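Extracellular ligand-binding receptor (Verminephrobacter eiseniae, PDB 4M88) probably binds an amino acid outside the cytoplasm and delivers it to an ABC transporter. Local coordinates at residues H120-D125 against Q254-P259; E130-H135 against F228-V233; S142-L147 against G171-N176; T146-L151 against G177-P182. All coordinates share one frame; numbering follows the deposited sequence.

Contact 1: residues H120-D125 against Q254-P259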
loop_
_atom_site.group_PDB
_atom_site.type_symbol
_atom_site.label_atom_id
_atom_site.label_comp_id
_atom_site.label_asym_id
_atom_site.label_seq_id
_atom_site.Cartn_x
_atom_site.Cartn_y
_atom_site.Cartn_z
ATOM N N HIS A 120 1.639 10.404 3.447
ATOM C CA HIS A 120 0.996 9.151 3.045
ATOM C C HIS A 120 0.023 9.385 1.908
ATOM O O HIS A 120 -0.842 10.244 2.002
ATOM C CB HIS A 120 0.269 8.529 4.240
ATOM C CG HIS A 120 1.157 8.347 5.425
ATOM N ND1 HIS A 120 1.994 7.259 5.565
ATOM C CD2 HIS A 120 1.398 9.148 6.491
ATOM C CE1 HIS A 120 2.691 7.387 6.683
ATOM N NE2 HIS A 120 2.352 8.527 7.259
ATOM N N VAL A 121 0.185 8.627 0.829
ATOM C CA VAL A 121 -0.669 8.766 -0.342
ATOM C C VAL A 121 -1.838 7.771 -0.264
ATOM O O VAL A 121 -2.940 8.071 -0.702
ATOM C CB VAL A 121 0.147 8.581 -1.641
ATOM C CG1 VAL A 121 -0.749 8.633 -2.857
ATOM C CG2 VAL A 121 1.212 9.680 -1.738
ATOM N N ARG A 122 -1.593 6.590 0.288
ATOM C CA ARG A 122 -2.666 5.610 0.434
ATOM C C ARG A 122 -3.409 5.842 1.739
ATOM O O ARG A 122 -2.829 6.322 2.722
ATOM C CB ARG A 122 -2.106 4.186 0.437
ATOM C CG ARG A 122 -1.086 3.964 1.558
ATOM C CD ARG A 122 -0.887 2.487 1.837
ATOM N NE ARG A 122 -0.738 1.749 0.585
ATOM C CZ ARG A 122 -1.233 0.535 0.374
ATOM N NH1 ARG A 122 -1.045 -0.072 -0.795
ATOM N NH2 ARG A 122 -1.912 -0.078 1.339
ATOM N N ALA A 123 -4.690 5.486 1.757
ATOM C CA ALA A 123 -5.449 5.492 3.003
ATOM C C ALA A 123 -4.800 4.511 3.975
ATOM O O ALA A 123 -4.143 3.540 3.560
ATOM C CB ALA A 123 -6.899 5.097 2.745
ATOM N N GLY A 124 -4.970 4.752 5.269
ATOM C CA GLY A 124 -4.356 3.881 6.255
ATOM C C GLY A 124 -5.094 2.565 6.466
ATOM O O GLY A 124 -6.279 2.452 6.138
ATOM N N ASP A 125 -4.377 1.576 7.002
ATOM C CA ASP A 125 -4.967 0.301 7.393
ATOM C C ASP A 125 -6.169 0.508 8.305
ATOM O O ASP A 125 -7.134 -0.250 8.230
ATOM C CB ASP A 125 -3.931 -0.586 8.103
ATOM C CG ASP A 125 -2.938 -1.220 7.139
ATOM O OD1 ASP A 125 -2.997 -0.905 5.931
ATOM O OD2 ASP A 125 -2.090 -2.022 7.604
ATOM N N GLN A 254 -9.402 -1.464 -1.634
ATOM C CA GLN A 254 -8.481 -0.743 -2.512
ATOM C C GLN A 254 -8.262 0.670 -2.018
ATOM O O GLN A 254 -9.208 1.335 -1.600
ATOM C CB GLN A 254 -9.027 -0.689 -3.936
ATOM C CG GLN A 254 -9.311 -2.047 -4.553
ATOM C CD GLN A 254 -8.057 -2.808 -4.954
ATOM O OE1 GLN A 254 -6.987 -2.664 -4.346
ATOM N NE2 GLN A 254 -8.186 -3.635 -5.985
ATOM N N ALA A 255 -7.014 1.134 -2.070
ATOM C CA ALA A 255 -6.691 2.494 -1.653
ATOM C C ALA A 255 -6.623 3.419 -2.860
ATOM O O ALA A 255 -6.460 4.634 -2.715
ATOM C CB ALA A 255 -5.357 2.525 -0.898
ATOM N N PHE A 256 -6.764 2.840 -4.047
ATOM C CA PHE A 256 -6.634 3.598 -5.288
ATOM C C PHE A 256 -7.675 3.082 -6.265
ATOM O O PHE A 256 -8.169 1.957 -6.090
ATOM C CB PHE A 256 -5.237 3.373 -5.877
ATOM C CG PHE A 256 -4.126 3.781 -4.966
ATOM C CD1 PHE A 256 -3.826 5.125 -4.788
ATOM C CD2 PHE A 256 -3.384 2.828 -4.272
ATOM C CE1 PHE A 256 -2.799 5.520 -3.947
ATOM C CE2 PHE A 256 -2.357 3.215 -3.427
ATOM C CZ PHE A 256 -2.063 4.566 -3.266
ATOM N N PRO A 257 -8.002 3.878 -7.304
ATOM C CA PRO A 257 -8.893 3.373 -8.361
ATOM C C PRO A 257 -8.294 2.125 -8.991
ATOM O O PRO A 257 -7.089 1.891 -8.885
ATOM C CB PRO A 257 -8.914 4.518 -9.384
ATOM C CG PRO A 257 -8.607 5.754 -8.573
ATOM C CD PRO A 257 -7.612 5.285 -7.533
ATOM N N ASP A 258 -9.124 1.308 -9.620
ATOM C CA ASP A 258 -8.622 0.060 -10.161
ATOM C C ASP A 258 -7.608 0.342 -11.266
ATOM O O ASP A 258 -7.868 1.159 -12.144
ATOM C CB ASP A 258 -9.772 -0.790 -10.705
ATOM C CG ASP A 258 -9.321 -2.192 -11.057
ATOM O OD1 ASP A 258 -8.758 -2.352 -12.160
ATOM O OD2 ASP A 258 -9.506 -3.112 -10.220
ATOM N N PRO A 259 -6.446 -0.341 -11.216
ATOM C CA PRO A 259 -5.357 -0.106 -12.177
ATOM C C PRO A 259 -5.700 -0.574 -13.589
ATOM O O PRO A 259 -5.024 -0.187 -14.542
ATOM C CB PRO A 259 -4.191 -0.919 -11.603
ATOM C CG PRO A 259 -4.837 -1.977 -10.745
ATOM C CD PRO A 259 -6.066 -1.309 -10.169
HETATM O O HOH W 1 -6.421 5.954 -0.529
#
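Phe256 brings the outer end of its ring to Val121 and Arg122 where two connecting segments meet between the lobes of a periplasmic-binding-protein fold: 120-125 runs from strand 118-119 of the five-stranded parallel sheet into helix 125-138 of the other lobe, and 254-259 leaves strand 250-254 of the second sheet. The packed part is apolar. Val121 CG1 comes in at the edge of the phenyl ring, near its plane, 3.9 Å from Phe256 CE1, the two side chains being roughly perpendicular. Arg122 CB sits 3.7 Å from Phe256 CZ and, at 3.9 Å, also meets Ala255 CB, a methyl group that points toward the other segment. Helix 286-303 packs on Phe256 too, through Leu289, Glu290 and Leu293. With chi1 at 58°, Arg122 places CG between its backbone N and carbonyl carbon, and the chain bends at chi3; its guanidinium is thereby carried past the phenyl ring to a salt bridge with Glu290 and a hydrogen bond to Ser231 O. The looser part lies toward Ala123, where Ala123 CB stays 4.7 Å from Ala255 CB. No direct hydrogen bond joins the two backbones; a single water bridges them instead. It accepts from Ala123 N at 2.9 Å and donates to Ala255 O, with its oxygen 2.6 Å from that carbonyl oxygen.

Contact 2: residues E130-H135 against F228-V233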
loop_
_atom_site.group_PDB
_atom_site.type_symbol
_atom_site.label_atom_id
_atom_site.label_comp_id
_atom_site.label_asym_id
_atom_site.label_seq_id
_atom_site.Cartn_x
_atom_site.Cartn_y
_atom_site.Cartn_z
ATOM N N GLU A 130 -11.836 -0.377 9.232
ATOM C CA GLU A 130 -13.154 0.117 9.632
ATOM C C GLU A 130 -14.171 -0.128 8.521
ATOM O O GLU A 130 -15.305 -0.540 8.780
ATOM C CB GLU A 130 -13.100 1.594 10.018
ATOM C CG GLU A 130 -12.415 1.837 11.373
ATOM C CD GLU A 130 -12.086 3.306 11.634
ATOM O OE1 GLU A 130 -12.058 4.108 10.671
ATOM O OE2 GLU A 130 -11.849 3.653 12.812
ATOM N N GLU A 131 -13.751 0.118 7.285
ATOM C CA GLU A 131 -14.579 -0.148 6.111
ATOM C C GLU A 131 -14.921 -1.636 5.962
ATOM O O GLU A 131 -16.057 -1.984 5.638
ATOM C CB GLU A 131 -13.859 0.346 4.855
ATOM C CG GLU A 131 -14.641 0.154 3.577
ATOM C CD GLU A 131 -15.666 1.246 3.348
ATOM O OE1 GLU A 131 -15.794 2.139 4.217
ATOM O OE2 GLU A 131 -16.336 1.211 2.292
ATOM N N ILE A 132 -13.940 -2.506 6.186
ATOM C CA ILE A 132 -14.181 -3.954 6.108
ATOM C C ILE A 132 -15.211 -4.377 7.141
ATOM O O ILE A 132 -16.128 -5.152 6.843
ATOM C CB ILE A 132 -12.912 -4.758 6.362
ATOM C CG1 ILE A 132 -12.067 -4.810 5.113
ATOM C CG2 ILE A 132 -13.253 -6.203 6.739
ATOM C CD1 ILE A 132 -10.772 -5.535 5.319
ATOM N N VAL A 133 -15.079 -3.860 8.359
ATOM C CA VAL A 133 -16.001 -4.271 9.407
ATOM C C VAL A 133 -17.419 -3.754 9.136
ATOM O O VAL A 133 -18.402 -4.456 9.396
ATOM C CB VAL A 133 -15.488 -3.890 10.811
ATOM C CG1 VAL A 133 -16.478 -4.348 11.867
ATOM C CG2 VAL A 133 -14.146 -4.561 11.049
ATOM N N SER A 134 -17.524 -2.549 8.582
ATOM C CA SER A 134 -18.819 -2.025 8.141
ATOM C C SER A 134 -19.429 -2.917 7.047
ATOM O O SER A 134 -20.627 -3.241 7.064
ATOM C CB SER A 134 -18.643 -0.600 7.611
ATOM O OG SER A 134 -19.815 -0.151 6.951
ATOM N N HIS A 135 -18.594 -3.312 6.094
ATOM C CA HIS A 135 -19.029 -4.135 4.971
ATOM C C HIS A 135 -19.507 -5.490 5.477
ATOM O O HIS A 135 -20.538 -5.999 5.035
ATOM C CB HIS A 135 -17.871 -4.289 3.985
ATOM C CG HIS A 135 -18.156 -5.195 2.827
ATOM N ND1 HIS A 135 -18.849 -4.783 1.713
ATOM C CD2 HIS A 135 -17.804 -6.484 2.603
ATOM C CE1 HIS A 135 -18.931 -5.789 0.854
ATOM N NE2 HIS A 135 -18.306 -6.828 1.369
ATOM N N PHE A 228 -11.537 -11.372 3.482
ATOM C CA PHE A 228 -11.320 -9.958 3.204
ATOM C C PHE A 228 -9.854 -9.638 3.419
ATOM O O PHE A 228 -9.237 -10.112 4.378
ATOM C CB PHE A 228 -12.160 -9.073 4.126
ATOM C CG PHE A 228 -13.601 -9.486 4.216
ATOM C CD1 PHE A 228 -14.465 -9.258 3.161
ATOM C CD2 PHE A 228 -14.087 -10.092 5.365
ATOM C CE1 PHE A 228 -15.801 -9.640 3.246
ATOM C CE2 PHE A 228 -15.418 -10.476 5.459
ATOM C CZ PHE A 228 -16.269 -10.249 4.396
ATOM N N VAL A 229 -9.289 -8.847 2.519
ATOM C CA VAL A 229 -7.888 -8.476 2.641
ATOM C C VAL A 229 -7.736 -6.996 2.374
ATOM O O VAL A 229 -8.594 -6.382 1.738
ATOM C CB VAL A 229 -6.991 -9.260 1.655
ATOM C CG1 VAL A 229 -7.141 -10.755 1.869
ATOM C CG2 VAL A 229 -7.323 -8.887 0.219
ATOM N N LEU A 230 -6.641 -6.419 2.865
ATOM C CA LEU A 230 -6.371 -5.003 2.665
ATOM C C LEU A 230 -5.602 -4.783 1.366
ATOM O O LEU A 230 -5.377 -5.728 0.604
ATOM C CB LEU A 230 -5.584 -4.445 3.854
ATOM C CG LEU A 230 -6.223 -4.678 5.224
ATOM C CD1 LEU A 230 -5.385 -4.028 6.330
ATOM C CD2 LEU A 230 -7.632 -4.133 5.242
ATOM N N SER A 231 -5.196 -3.537 1.127
ATOM C CA SER A 231 -4.594 -3.137 -0.145
ATOM C C SER A 231 -3.179 -3.668 -0.378
ATOM O O SER A 231 -2.266 -2.878 -0.628
ATOM C CB SER A 231 -4.553 -1.613 -0.242
ATOM O OG SER A 231 -5.846 -1.076 -0.402
ATOM N N TYR A 232 -2.989 -4.987 -0.335
ATOM C CA TYR A 232 -1.624 -5.535 -0.455
ATOM C C TYR A 232 -1.424 -6.689 -1.433
ATOM O O TYR A 232 -0.310 -7.205 -1.572
ATOM C CB TYR A 232 -1.089 -5.902 0.928
ATOM C CG TYR A 232 -1.082 -4.690 1.816
ATOM C CD1 TYR A 232 -0.255 -3.618 1.525
ATOM C CD2 TYR A 232 -1.946 -4.586 2.898
ATOM C CE1 TYR A 232 -0.259 -2.479 2.305
ATOM C CE2 TYR A 232 -1.955 -3.448 3.692
ATOM C CZ TYR A 232 -1.115 -2.402 3.386
ATOM O OH TYR A 232 -1.122 -1.271 4.169
ATOM N N VAL A 233 -2.492 -7.093 -2.107
ATOM C CA VAL A 233 -2.400 -8.164 -3.096
ATOM C C VAL A 233 -3.244 -7.804 -4.310
ATOM O O VAL A 233 -4.157 -6.980 -4.204
ATOM C CB VAL A 233 -2.880 -9.516 -2.522
ATOM C CG1 VAL A 233 -1.938 -10.004 -1.451
ATOM C CG2 VAL A 233 -4.292 -9.399 -1.981
#
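Ile132 of helix 125-138 projects toward the end of strand 227-229, a helix-on-sheet packing in the alpha/beta lobe built around the seven-stranded mixed sheet. Both of its branches touch Phe228 CB, and CD1 alone goes on to Leu230. CG2 lies 4.0 Å from Phe228 CB and near the root of the aromatic ring, approaching it obliquely. The side chains of Ile132 and Phe228 run alongside in opposite senses, whereas those of Ile132 and Leu230 are nearly perpendicular. One turn later on the helix, His135 also points to the strand; its CG is anti to the backbone N (chi1 176°), which swings the imidazole out to the far end of the phenyl ring. Phe228 CE1 meets the imidazole edge near its plane, 3.8 Å from His135 CD2. The ring planes stand at 85°, with centroids 5.9 Å apart. Phe228 thus spans one helical turn, Ile132 at its base and His135 at its outer end. Beyond the strand, Ser231 centres an inverse gamma turn, and Leu230 also packs on Asp125, Glu128 and Ile129 of the same helix. The tightest spot is methyl against methyl, Ile132 CD1 to Leu230 CD2 at 3.4 Å, tighter than two methyls normally pack.

Contact 3: residues S142-L147 against G171-N176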
loop_
_atom_site.group_PDB
_atom_site.type_symbol
_atom_site.label_atom_id
_atom_site.label_comp_id
_atom_site.label_asym_id
_atom_site.label_seq_id
_atom_site.Cartn_x
_atom_site.Cartn_y
_atom_site.Cartn_z
ATOM N N SER A 142 -22.354 -11.546 11.997
ATOM C CA SER A 142 -22.301 -11.267 13.424
ATOM C C SER A 142 -21.068 -11.916 14.059
ATOM O O SER A 142 -20.779 -11.689 15.231
ATOM C CB SER A 142 -23.578 -11.769 14.106
ATOM O OG SER A 142 -23.761 -13.156 13.882
ATOM N N LYS A 143 -20.344 -12.729 13.294
ATOM C CA LYS A 143 -19.110 -13.325 13.792
ATOM C C LYS A 143 -17.991 -13.289 12.756
ATOM O O LYS A 143 -18.129 -13.827 11.651
ATOM C CB LYS A 143 -19.337 -14.757 14.272
ATOM C CG LYS A 143 -18.073 -15.403 14.813
ATOM C CD LYS A 143 -18.371 -16.712 15.530
ATOM C CE LYS A 143 -17.116 -17.252 16.197
ATOM N NZ LYS A 143 -17.396 -18.357 17.152
ATOM N N LEU A 144 -16.885 -12.650 13.130
ATOM C CA LEU A 144 -15.737 -12.456 12.246
ATOM C C LEU A 144 -14.494 -13.080 12.850
ATOM O O LEU A 144 -14.282 -12.989 14.057
ATOM C CB LEU A 144 -15.466 -10.967 12.067
ATOM C CG LEU A 144 -16.152 -10.217 10.933
ATOM C CD1 LEU A 144 -15.795 -8.728 10.988
ATOM C CD2 LEU A 144 -15.740 -10.817 9.593
ATOM N N ALA A 145 -13.673 -13.713 12.019
ATOM C CA ALA A 145 -12.360 -14.172 12.456
ATOM C C ALA A 145 -11.303 -13.343 11.735
ATOM O O ALA A 145 -11.531 -12.882 10.619
ATOM C CB ALA A 145 -12.172 -15.642 12.136
ATOM N N THR A 146 -10.151 -13.150 12.367
ATOM C CA THR A 146 -9.024 -12.486 11.707
ATOM C C THR A 146 -7.814 -13.405 11.781
ATOM O O THR A 146 -7.501 -13.925 12.851
ATOM C CB THR A 146 -8.651 -11.161 12.380
ATOM O OG1 THR A 146 -9.789 -10.292 12.405
ATOM C CG2 THR A 146 -7.492 -10.477 11.632
ATOM N N LEU A 147 -7.162 -13.622 10.643
ATOM C CA LEU A 147 -5.890 -14.348 10.599
ATOM C C LEU A 147 -4.796 -13.314 10.410
ATOM O O LEU A 147 -4.830 -12.574 9.432
ATOM C CB LEU A 147 -5.882 -15.315 9.422
ATOM C CG LEU A 147 -4.560 -16.040 9.131
ATOM C CD1 LEU A 147 -4.171 -16.922 10.319
ATOM C CD2 LEU A 147 -4.671 -16.889 7.867
ATOM N N GLY A 171 -24.133 -2.768 15.467
ATOM C CA GLY A 171 -24.344 -3.596 16.638
ATOM C C GLY A 171 -23.175 -4.519 16.909
ATOM O O GLY A 171 -22.104 -4.363 16.325
ATOM N N LYS A 172 -23.398 -5.498 17.781
ATOM C CA LYS A 172 -22.338 -6.382 18.254
ATOM C C LYS A 172 -21.898 -7.431 17.234
ATOM O O LYS A 172 -22.716 -8.171 16.690
ATOM C CB LYS A 172 -22.762 -7.081 19.549
ATOM C CG LYS A 172 -22.707 -6.205 20.775
ATOM C CD LYS A 172 -22.439 -7.037 22.019
ATOM C CE LYS A 172 -23.658 -7.835 22.447
ATOM N NZ LYS A 172 -23.494 -8.402 23.820
ATOM N N ILE A 173 -20.596 -7.476 16.983
ATOM C CA ILE A 173 -19.991 -8.555 16.215
ATOM C C ILE A 173 -19.039 -9.290 17.135
ATOM O O ILE A 173 -18.239 -8.659 17.835
ATOM C CB ILE A 173 -19.164 -8.025 15.035
ATOM C CG1 ILE A 173 -20.059 -7.313 14.028
ATOM C CG2 ILE A 173 -18.427 -9.168 14.331
ATOM C CD1 ILE A 173 -19.274 -6.704 12.906
ATOM N N GLU A 174 -19.117 -10.617 17.147
ATOM C CA GLU A 174 -18.147 -11.397 17.897
ATOM C C GLU A 174 -16.898 -11.530 17.055
ATOM O O GLU A 174 -16.976 -11.866 15.870
ATOM C CB GLU A 174 -18.688 -12.784 18.243
ATOM C CG GLU A 174 -17.673 -13.652 18.970
ATOM C CD GLU A 174 -18.172 -15.065 19.213
ATOM O OE1 GLU A 174 -19.330 -15.359 18.845
ATOM O OE2 GLU A 174 -17.399 -15.878 19.768
ATOM N N LEU A 175 -15.745 -11.259 17.654
ATOM C CA LEU A 175 -14.495 -11.299 16.906
ATOM C C LEU A 175 -13.512 -12.309 17.489
ATOM O O LEU A 175 -13.280 -12.318 18.693
ATOM C CB LEU A 175 -13.859 -9.903 16.892
ATOM C CG LEU A 175 -12.449 -9.807 16.309
ATOM C CD1 LEU A 175 -12.472 -10.015 14.795
ATOM C CD2 LEU A 175 -11.822 -8.466 16.668
ATOM N N ASN A 176 -12.935 -13.159 16.643
ATOM C CA ASN A 176 -11.842 -14.021 17.079
ATOM C C ASN A 176 -10.604 -13.720 16.261
ATOM O O ASN A 176 -10.694 -13.554 15.052
ATOM C CB ASN A 176 -12.207 -15.496 16.923
ATOM C CG ASN A 176 -13.285 -15.928 17.886
ATOM O OD1 ASN A 176 -13.352 -15.445 19.015
ATOM N ND2 ASN A 176 -14.140 -16.838 17.447
#
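Strands 143-147 and 174-176 run parallel, the axes of these short segments approaching to 4.7 Å with directions 20° apart, and pair Lys143 with Glu174, Leu144 with Leu175 and Ala145 with Asn176. Four backbone hydrogen bonds join them in the usual alternating parallel pattern: Glu174 N to Ser142 O, Leu144 N to Glu174 O at 2.9 Å, Asn176 N to Leu144 O, and Thr146 N to Asn176 O.

On the face of Lys143, Ala145, Glu174 and Asn176, the lysine and the glutamate lie side by side and point the same way. CG anti to the backbone N in both (chi1 -179° for Lys143, 177° for Glu174) and extended chains keep methylenes and carboxylate alongside each other, until Lys143 NZ reaches Glu174 OE2 in a long salt bridge of 3.6 Å. The ammonium also has a hydrogen bond to Leu197 O. The other face, turned toward helices 125-138 and 152-166, is mostly apolar. Leu144 CB lies 4.1 Å from Ile173 CG2 and 4.2 Å from Leu175 CD1. Leu175 CD1 also comes within 3.6 Å of Thr146 OG1, and this buried hydroxyl has no polar partner in the model.

The contact pairs the first halves of the two strands of a beta-alpha-beta unit whose crossover contains helix 152-166. Its chemistry implies a division of labour: backbone bonds fix the register, aliphatic branches fill the helix-covered face, and the lengthy ion pair probably adds only modest attraction at the more exposed lysine-glutamate side.

Contact 4: residues T146-L151 against G177-P182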
loop_
_atom_site.group_PDB
_atom_site.type_symbol
_atom_site.label_atom_id
_atom_site.label_comp_id
_atom_site.label_asym_id
_atom_site.label_seq_id
_atom_site.Cartn_x
_atom_site.Cartn_y
_atom_site.Cartn_z
ATOM N N THR A 146 -10.151 -13.150 12.367
ATOM C CA THR A 146 -9.024 -12.486 11.707
ATOM C C THR A 146 -7.814 -13.405 11.781
ATOM O O THR A 146 -7.501 -13.925 12.851
ATOM C CB THR A 146 -8.651 -11.161 12.380
ATOM O OG1 THR A 146 -9.789 -10.292 12.405
ATOM C CG2 THR A 146 -7.492 -10.477 11.632
ATOM N N LEU A 147 -7.162 -13.622 10.643
ATOM C CA LEU A 147 -5.890 -14.348 10.599
ATOM C C LEU A 147 -4.796 -13.314 10.410
ATOM O O LEU A 147 -4.830 -12.574 9.432
ATOM C CB LEU A 147 -5.882 -15.315 9.422
ATOM C CG LEU A 147 -4.560 -16.040 9.131
ATOM C CD1 LEU A 147 -4.171 -16.922 10.319
ATOM C CD2 LEU A 147 -4.671 -16.889 7.867
ATOM N N TYR A 148 -3.834 -13.221 11.333
ATOM C CA TYR A 148 -2.812 -12.177 11.178
ATOM C C TYR A 148 -1.406 -12.684 11.471
ATOM O O TYR A 148 -1.220 -13.584 12.279
ATOM C CB TYR A 148 -3.144 -10.936 12.026
ATOM C CG TYR A 148 -2.999 -11.138 13.514
ATOM C CD1 TYR A 148 -1.885 -10.650 14.188
ATOM C CD2 TYR A 148 -3.969 -11.812 14.242
ATOM C CE1 TYR A 148 -1.733 -10.829 15.541
ATOM C CE2 TYR A 148 -3.827 -11.997 15.610
ATOM C CZ TYR A 148 -2.703 -11.490 16.246
ATOM O OH TYR A 148 -2.531 -11.653 17.600
ATOM N N GLN A 149 -0.417 -12.122 10.789
ATOM C CA GLN A 149 0.950 -12.594 11.001
ATOM C C GLN A 149 1.505 -11.976 12.274
ATOM O O GLN A 149 1.243 -10.808 12.572
ATOM C CB GLN A 149 1.863 -12.266 9.822
ATOM C CG GLN A 149 3.267 -12.887 9.968
ATOM C CD GLN A 149 4.198 -12.556 8.822
ATOM O OE1 GLN A 149 3.769 -12.390 7.684
ATOM N NE2 GLN A 149 5.487 -12.455 9.121
ATOM N N ASP A 150 2.280 -12.775 13.006
ATOM C CA ASP A 150 2.909 -12.359 14.253
ATOM C C ASP A 150 4.081 -11.424 13.967
ATOM O O ASP A 150 5.248 -11.831 13.971
ATOM C CB ASP A 150 3.364 -13.588 15.042
ATOM C CG ASP A 150 3.870 -13.242 16.426
ATOM O OD1 ASP A 150 3.708 -12.078 16.851
ATOM O OD2 ASP A 150 4.420 -14.142 17.092
ATOM N N LEU A 151 3.740 -10.167 13.714
ATOM C CA LEU A 151 4.680 -9.118 13.358
ATOM C C LEU A 151 4.115 -7.882 14.047
ATOM O O LEU A 151 2.908 -7.822 14.277
ATOM C CB LEU A 151 4.617 -8.917 11.848
ATOM C CG LEU A 151 5.826 -8.378 11.109
ATOM C CD1 LEU A 151 6.987 -9.315 11.352
ATOM C CD2 LEU A 151 5.518 -8.258 9.624
ATOM N N GLY A 177 -9.449 -13.637 16.908
ATOM C CA GLY A 177 -8.232 -13.323 16.172
ATOM C C GLY A 177 -7.215 -14.421 16.353
ATOM O O GLY A 177 -6.897 -14.799 17.486
ATOM N N VAL A 178 -6.709 -14.933 15.242
ATOM C CA VAL A 178 -5.777 -16.055 15.266
ATOM C C VAL A 178 -4.432 -15.620 14.712
ATOM O O VAL A 178 -4.331 -15.209 13.562
ATOM C CB VAL A 178 -6.318 -17.231 14.456
ATOM C CG1 VAL A 178 -5.315 -18.362 14.433
ATOM C CG2 VAL A 178 -7.638 -17.713 15.057
ATOM N N LYS A 179 -3.399 -15.690 15.544
ATOM C CA LYS A 179 -2.067 -15.260 15.141
ATOM C C LYS A 179 -1.351 -16.435 14.488
ATOM O O LYS A 179 -1.583 -17.590 14.852
ATOM C CB LYS A 179 -1.289 -14.789 16.374
ATOM C CG LYS A 179 -0.022 -14.015 16.068
ATOM C CD LYS A 179 0.572 -13.389 17.327
ATOM C CE LYS A 179 0.892 -14.437 18.378
ATOM N NZ LYS A 179 1.691 -13.865 19.513
ATOM N N SER A 180 -0.470 -16.152 13.535
ATOM C CA SER A 180 0.285 -17.222 12.876
ATOM C C SER A 180 1.676 -16.765 12.462
ATOM O O SER A 180 1.878 -15.601 12.103
ATOM C CB SER A 180 -0.460 -17.727 11.636
ATOM O OG SER A 180 0.245 -18.809 11.043
ATOM N N GLY A 181 2.628 -17.692 12.510
ATOM C CA GLY A 181 3.922 -17.473 11.896
ATOM C C GLY A 181 3.749 -17.544 10.394
ATOM O O GLY A 181 2.724 -18.004 9.905
ATOM N N PRO A 182 4.759 -17.096 9.643
ATOM C CA PRO A 182 4.543 -16.986 8.200
ATOM C C PRO A 182 4.741 -18.305 7.444
ATOM O O PRO A 182 4.357 -18.390 6.278
ATOM C CB PRO A 182 5.588 -15.951 7.779
ATOM C CG PRO A 182 6.700 -16.124 8.768
ATOM C CD PRO A 182 6.055 -16.542 10.072
#
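Tyr148 and Lys179 meet across two parallel strands of a beta-alpha-beta unit, where 146-149 and 177-180 run side by side, their N-to-C directions 27° apart, and the crossover contains helix 152-166. Backbone hydrogen bonds set the register. Val178 N donates to Thr146 O at 2.7 Å; Tyr148 N then uses Val178 O, Ser180 N uses Tyr148 O, and Asp150 N uses Ser180 O. The last reaches just past the strand, where Asp150 centres an inverse gamma turn.

The aromatic contact is a CH-pi interaction. Lys179 CA stands over one face of the tyrosine ring, 4.0 Å from the centroid of Tyr148 and offset toward the rim. A chi1 of 70° turns the ring back over its own backbone and across the neighbouring strand. The lysine chain continues beside the phenol, with Lys179 CB 3.6 Å from Tyr148 OH.

Charge follows at the chain's end. Lys179 bends at chi3 over Asp150, with Lys179 CD 3.4 Å from Asp150 CG, and Lys179 NZ makes a long salt bridge of 3.7 Å to Asp150 OD2. Van der Waals contacts occupy the face of Leu147, Gln149, Val178 and Ser180: Leu147 CD1 meets Ser180 CB at 4.0 Å beneath helix 184-195. Farther on, the extended Gln149 brings its amide to Pro182, Gln149 NE2 being 3.7 Å from Pro182 CB.

The chemistry implies that Lys179 is held mainly through its carbons, between phenol and carboxylate, while at its long salt-bridge distance the ammonium probably feels only a modest electrostatic pull from Asp150.

Contacts 2, 3 and 4 belong to the lobe of the seven-stranded mixed sheet, while contact 1 lies where that lobe meets the other, its centre about 6 Å from that of the chain. In sequence all three fall between the two segments of contact 1, and contacts 3 and 4 also between those of contact 2. Contacts 1 and 2, centres 11 Å apart, touch through Asp125 with Tyr232 and Arg122 with Ser231. Contacts 3 and 4, centres 15 Å apart, are successive parts of strands 143-149 and 174-180, the latter at the sheet's edge. Val133 packing on Ile173 couples contacts 2 and 3. Ligands of this family bind between the lobes, which probably move about connections like contact 1.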